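Local coordinates for IroE protein (Escherichia coli, PDB 2GZS), which hydrolyses the trilactone siderophore enterobactin and its C-glucosylated salmochelin forms, usually cutting the ring once to give linear trimers, at residues A[152-156]-A[168-173]; A[164-168]-A[195-199]. All blocks are in the same frame, centred on the assembly; numbering follows the deposited sequence.

Both contacts involve strand 167-171 of the central mixed sheet and share Tyr-168, but they hold it to different neighbours. Interaction 1 lies in the core, where helix 150-161 packs across the face of the strand close behind the active-site serine; every touching residue is buried, and apolar packing is joined by one serine-to-carbonyl hydrogen bond. Interaction 2 lies at the N-terminal end of the same strand, where it pairs edge to edge with strand 198-203; here backbone hydrogen bonds dominate, and the contact runs from buried Tyr-168 and Leu-199 out to exposed Thr-196. The two meet where Leu-156 CD2 packs 4.0 Å from Leu-199 CD1.

Interaction 1: residues A[152-156]-A[168-173]; sequences GLFVL and YYSASP
Val-155 points its forked side chain onto the strand backbone. CG1, anti to the backbone N (chi1 173°), lies 3.6 Å from Tyr-169 N and meets the CB atoms of Tyr-168 and Ser-170, while CG2 lies 3.5 Å from Tyr-169 O. Pro-173 CB is met by two leucines: the Leu-156 side chain crosses the proline at about a right angle, its CD1 3.9 Å from that CB, and the Leu-153 side chain passes obliquely, its CD2 touching Pro-173 CB and O. This is the helix-over-strand packing of a beta-alpha-beta unit, strand 143-148, helix 150-161 and strand 167-171, in the alpha/beta-hydrolase fold; the helix follows the active-site nucleophile Ser-149. Ser-170 OG donates to Gly-152 O over 2.8 Å, from above the carbonyl plane, and Leu-156 N reaches the same oxygen from the opposite face, so two donors grip it. Gly-152 CA makes a CA-H...O contact with Ala-171 O at 3.6 Å; a CB here would clash with that oxygen, so only a glycine lets the helix come this close. Leu-156 CG covers Ser-170 OG at 3.6 Å. Cutting this leucine back to an alanine removes CG and both methyls, and would probably open a gap against Pro-173 and uncover the serine hydroxyl.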
loop_
_atom_site.group_PDB
_atom_site.type_symbol
_atom_site.label_atom_id
_atom_site.label_comp_id
_atom_site.label_asym_id
_atom_site.label_seq_id
_atom_site.Cartn_x
_atom_site.Cartn_y
_atom_site.Cartn_z
ATOM N N GLY A 152 -5.032 -3.034 -3.697
ATOM C CA GLY A 152 -4.800 -2.077 -4.772
ATOM C C GLY A 152 -5.996 -1.140 -4.965
ATOM O O GLY A 152 -5.827 0.049 -5.289
ATOM N N LEU A 153 -7.217 -1.683 -4.739
ATOM C CA LEU A 153 -8.385 -0.808 -4.756
ATOM C C LEU A 153 -8.325 0.250 -3.629
ATOM O O LEU A 153 -8.646 1.430 -3.875
ATOM C CB LEU A 153 -9.721 -1.578 -4.555
ATOM C CG LEU A 153 -9.898 -2.659 -5.640
ATOM C CD1 LEU A 153 -11.211 -3.411 -5.351
ATOM C CD2 LEU A 153 -9.910 -2.019 -7.028
ATOM N N PHE A 154 -7.901 -0.229 -2.468
ATOM C CA PHE A 154 -7.791 0.691 -1.330
ATOM C C PHE A 154 -6.820 1.817 -1.666
ATOM O O PHE A 154 -7.053 2.979 -1.315
ATOM C CB PHE A 154 -7.284 -0.042 -0.071
ATOM C CG PHE A 154 -7.206 0.926 1.099
ATOM C CD1 PHE A 154 -8.351 1.338 1.774
ATOM C CD2 PHE A 154 -5.964 1.432 1.494
ATOM C CE1 PHE A 154 -8.248 2.280 2.800
ATOM C CE2 PHE A 154 -5.839 2.380 2.521
ATOM C CZ PHE A 154 -6.996 2.759 3.172
ATOM N N VAL A 155 -5.697 1.473 -2.357
ATOM C CA VAL A 155 -4.747 2.559 -2.686
ATOM C C VAL A 155 -5.323 3.583 -3.620
ATOM O O VAL A 155 -5.157 4.785 -3.485
ATOM C CB VAL A 155 -3.475 1.942 -3.289
ATOM C CG1 VAL A 155 -2.486 2.982 -3.815
ATOM C CG2 VAL A 155 -2.764 1.101 -2.232
ATOM N N LEU A 156 -6.088 3.133 -4.648
ATOM C CA LEU A 156 -6.768 4.089 -5.566
ATOM C C LEU A 156 -7.775 4.959 -4.805
ATOM O O LEU A 156 -7.814 6.187 -5.001
ATOM C CB LEU A 156 -7.491 3.358 -6.696
ATOM C CG LEU A 156 -6.599 2.629 -7.701
ATOM C CD1 LEU A 156 -7.447 1.864 -8.735
ATOM C CD2 LEU A 156 -5.630 3.586 -8.388
ATOM N N TYR A 168 1.562 6.544 -4.042
ATOM C CA TYR A 168 0.473 5.535 -3.948
ATOM C C TYR A 168 0.807 4.372 -4.887
ATOM O O TYR A 168 0.794 4.646 -6.131
ATOM C CB TYR A 168 -0.835 6.217 -4.329
ATOM C CG TYR A 168 -1.301 7.263 -3.307
ATOM C CD1 TYR A 168 -2.265 7.015 -2.376
ATOM C CD2 TYR A 168 -0.668 8.525 -3.355
ATOM C CE1 TYR A 168 -2.661 7.975 -1.439
ATOM C CE2 TYR A 168 -1.060 9.515 -2.440
ATOM C CZ TYR A 168 -2.041 9.227 -1.530
ATOM O OH TYR A 168 -2.425 10.208 -0.614
ATOM N N TYR A 169 1.066 3.191 -4.415
ATOM C CA TYR A 169 1.444 2.066 -5.263
ATOM C C TYR A 169 0.273 1.043 -5.231
ATOM O O TYR A 169 0.021 0.352 -4.258
ATOM C CB TYR A 169 2.676 1.403 -4.668
ATOM C CG TYR A 169 3.941 2.242 -4.656
ATOM C CD1 TYR A 169 4.789 2.197 -5.757
ATOM C CD2 TYR A 169 4.247 3.038 -3.553
ATOM C CE1 TYR A 169 5.965 2.953 -5.802
ATOM C CE2 TYR A 169 5.430 3.767 -3.583
ATOM C CZ TYR A 169 6.246 3.701 -4.680
ATOM O OH TYR A 169 7.411 4.475 -4.633
ATOM N N SER A 170 -0.426 1.054 -6.361
ATOM C CA SER A 170 -1.656 0.264 -6.482
ATOM C C SER A 170 -1.363 -0.983 -7.316
ATOM O O SER A 170 -1.179 -0.781 -8.541
ATOM C CB SER A 170 -2.740 1.101 -7.180
ATOM O OG SER A 170 -3.900 0.269 -7.315
ATOM N N ALA A 171 -1.318 -2.111 -6.661
ATOM C CA ALA A 171 -0.946 -3.343 -7.397
ATOM C C ALA A 171 -2.164 -4.248 -7.655
ATOM O O ALA A 171 -2.973 -4.447 -6.771
ATOM C CB ALA A 171 0.111 -4.071 -6.583
ATOM N N SER A 172 -2.227 -4.713 -8.923
ATOM C CA SER A 172 -3.336 -5.580 -9.386
ATOM C C SER A 172 -4.759 -5.083 -9.061
ATOM O O SER A 172 -5.561 -5.950 -8.677
ATOM C CB SER A 172 -3.176 -7.007 -8.880
ATOM O OG SER A 172 -1.879 -7.481 -9.338
ATOM N N PRO A 173 -5.048 -3.800 -9.174
ATOM C CA PRO A 173 -6.441 -3.382 -8.892
ATOM C C PRO A 173 -7.376 -3.948 -9.982
ATOM O O PRO A 173 -8.596 -4.038 -9.674
ATOM C CB PRO A 173 -6.373 -1.855 -8.915
ATOM C CG PRO A 173 -5.223 -1.547 -9.836
ATOM C CD PRO A 173 -4.229 -2.632 -9.598
#

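Interaction 2: residues A[164-168]-A[195-199]; sequences YFRSY and CTKHL
Neighbouring parallel strands 167-171 and 198-203 begin their pairing here, Ser-167 facing His-198 and Tyr-168 facing Leu-199. His-198 turns its N-H and C=O to the same strand, bridging the residues on either side of Ser-167: its N donates to Arg-166 O over 2.8 Å, and its O accepts from Tyr-168 N over 2.8 Å. That same His-198 O lies at the edge of the Tyr-168 ring, 3.5 Å from CD2. The aliphatic chain of Lys-197 crosses this ring obliquely, with CB 3.7 Å from Tyr-168 CE2 and CD 3.6 Å from Tyr-168 OH. A bend at chi3 (-109°) carries the lysine past the phenol, and its NZ is bound by Trp-159 O and Ser-162 O. Tyr-168 OH donates back to Phe-165 O from above the carbonyl plane, which fixes the outer end of the ring. On the other face of the sheet, Ser-167 OG sits at the edge of the His-198 imidazole, 3.8 Å from CD2. Bends at chi2 and chi3 set the Arg-166 guanidinium beside Thr-196, whose CB lies over one face, offset toward the rim, 4.1 Å from Arg-166 NE. Adjacent parallel strands linked through helix 179-187 form a beta-alpha-beta crossover, the repeating element of the alpha/beta-hydrolase sheet.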
loop_
_atom_site.group_PDB
_atom_site.type_symbol
_atom_site.label_atom_id
_atom_site.label_comp_id
_atom_site.label_asym_id
_atom_site.label_seq_id
_atom_site.Cartn_x
_atom_site.Cartn_y
_atom_site.Cartn_z
ATOM N N TYR A 164 -2.667 12.533 3.141
ATOM C CA TYR A 164 -1.647 12.097 4.094
ATOM C C TYR A 164 -0.448 11.470 3.413
ATOM O O TYR A 164 0.691 11.560 3.842
ATOM C CB TYR A 164 -2.257 11.069 5.078
ATOM C CG TYR A 164 -1.389 10.781 6.279
ATOM C CD1 TYR A 164 -1.346 11.686 7.356
ATOM C CD2 TYR A 164 -0.632 9.623 6.334
ATOM C CE1 TYR A 164 -0.548 11.417 8.474
ATOM C CE2 TYR A 164 0.136 9.387 7.461
ATOM C CZ TYR A 164 0.192 10.261 8.523
ATOM O OH TYR A 164 1.042 9.868 9.554
ATOM N N PHE A 165 -0.691 10.707 2.331
ATOM C CA PHE A 165 0.387 10.061 1.633
ATOM C C PHE A 165 0.828 10.828 0.401
ATOM O O PHE A 165 0.028 11.526 -0.216
ATOM C CB PHE A 165 -0.016 8.620 1.178
ATOM C CG PHE A 165 -0.405 7.746 2.334
ATOM C CD1 PHE A 165 0.535 7.041 3.103
ATOM C CD2 PHE A 165 -1.745 7.638 2.676
ATOM C CE1 PHE A 165 0.079 6.315 4.177
ATOM C CE2 PHE A 165 -2.150 6.910 3.766
ATOM C CZ PHE A 165 -1.234 6.185 4.517
ATOM N N ARG A 166 2.096 10.690 -0.011
ATOM C CA ARG A 166 2.562 11.321 -1.224
ATOM C C ARG A 166 2.732 10.333 -2.371
ATOM O O ARG A 166 2.681 10.745 -3.538
ATOM C CB ARG A 166 3.908 12.018 -0.918
ATOM C CG ARG A 166 3.644 13.222 0.009
ATOM C CD ARG A 166 2.990 14.358 -0.772
ATOM N NE ARG A 166 3.959 15.089 -1.583
ATOM C CZ ARG A 166 4.491 16.271 -1.282
ATOM N NH1 ARG A 166 4.157 16.891 -0.162
ATOM N NH2 ARG A 166 5.363 16.832 -2.101
ATOM N N SER A 167 2.978 9.071 -2.065
ATOM C CA SER A 167 3.166 8.082 -3.113
ATOM C C SER A 167 2.181 6.917 -2.912
ATOM O O SER A 167 1.999 6.437 -1.805
ATOM C CB SER A 167 4.616 7.531 -3.115
ATOM O OG SER A 167 5.423 8.599 -3.665
ATOM N N TYR A 168 1.562 6.544 -4.042
ATOM C CA TYR A 168 0.473 5.535 -3.948
ATOM C C TYR A 168 0.807 4.372 -4.887
ATOM O O TYR A 168 0.794 4.646 -6.131
ATOM C CB TYR A 168 -0.835 6.217 -4.329
ATOM C CG TYR A 168 -1.301 7.263 -3.307
ATOM C CD1 TYR A 168 -2.265 7.015 -2.376
ATOM C CD2 TYR A 168 -0.668 8.525 -3.355
ATOM C CE1 TYR A 168 -2.661 7.975 -1.439
ATOM C CE2 TYR A 168 -1.060 9.515 -2.440
ATOM C CZ TYR A 168 -2.041 9.227 -1.530
ATOM O OH TYR A 168 -2.425 10.208 -0.614
ATOM N N CYS A 195 -1.596 17.019 -8.104
ATOM C CA CYS A 195 -0.187 17.086 -8.492
ATOM C C CYS A 195 0.797 16.657 -7.413
ATOM O O CYS A 195 1.926 16.270 -7.758
ATOM C CB CYS A 195 0.166 18.481 -9.010
ATOM S SG CYS A 195 0.016 19.821 -7.794
ATOM N N THR A 196 0.465 16.718 -6.140
ATOM C CA THR A 196 1.451 16.261 -5.143
ATOM C C THR A 196 1.301 14.801 -4.757
ATOM O O THR A 196 1.866 14.320 -3.778
ATOM C CB THR A 196 1.241 17.099 -3.872
ATOM O OG1 THR A 196 -0.103 16.942 -3.381
ATOM C CG2 THR A 196 1.369 18.581 -4.180
ATOM N N LYS A 197 0.494 14.025 -5.454
ATOM C CA LYS A 197 0.202 12.633 -5.142
ATOM C C LYS A 197 0.634 11.742 -6.313
ATOM O O LYS A 197 -0.080 11.684 -7.317
ATOM C CB LYS A 197 -1.282 12.360 -4.871
ATOM C CG LYS A 197 -1.738 13.106 -3.628
ATOM C CD LYS A 197 -3.109 12.675 -3.111
ATOM C CE LYS A 197 -4.231 13.655 -3.280
ATOM N NZ LYS A 197 -5.566 13.081 -2.867
ATOM N N HIS A 198 1.809 11.103 -6.172
ATOM C CA HIS A 198 2.343 10.222 -7.204
ATOM C C HIS A 198 1.570 8.919 -7.275
ATOM O O HIS A 198 1.330 8.358 -6.199
ATOM C CB HIS A 198 3.793 9.834 -6.834
ATOM C CG HIS A 198 4.376 8.733 -7.633
ATOM N ND1 HIS A 198 4.514 8.838 -9.024
ATOM C CD2 HIS A 198 4.898 7.538 -7.262
ATOM C CE1 HIS A 198 5.085 7.717 -9.469
ATOM N NE2 HIS A 198 5.318 6.924 -8.440
ATOM N N LEU A 199 1.190 8.503 -8.478
ATOM C CA LEU A 199 0.384 7.270 -8.535
ATOM C C LEU A 199 1.151 6.262 -9.370
ATOM O O LEU A 199 1.538 6.573 -10.502
ATOM C CB LEU A 199 -0.961 7.580 -9.205
ATOM C CG LEU A 199 -1.830 6.336 -9.407
ATOM C CD1 LEU A 199 -2.179 5.671 -8.089
ATOM C CD2 LEU A 199 -3.063 6.799 -10.224
#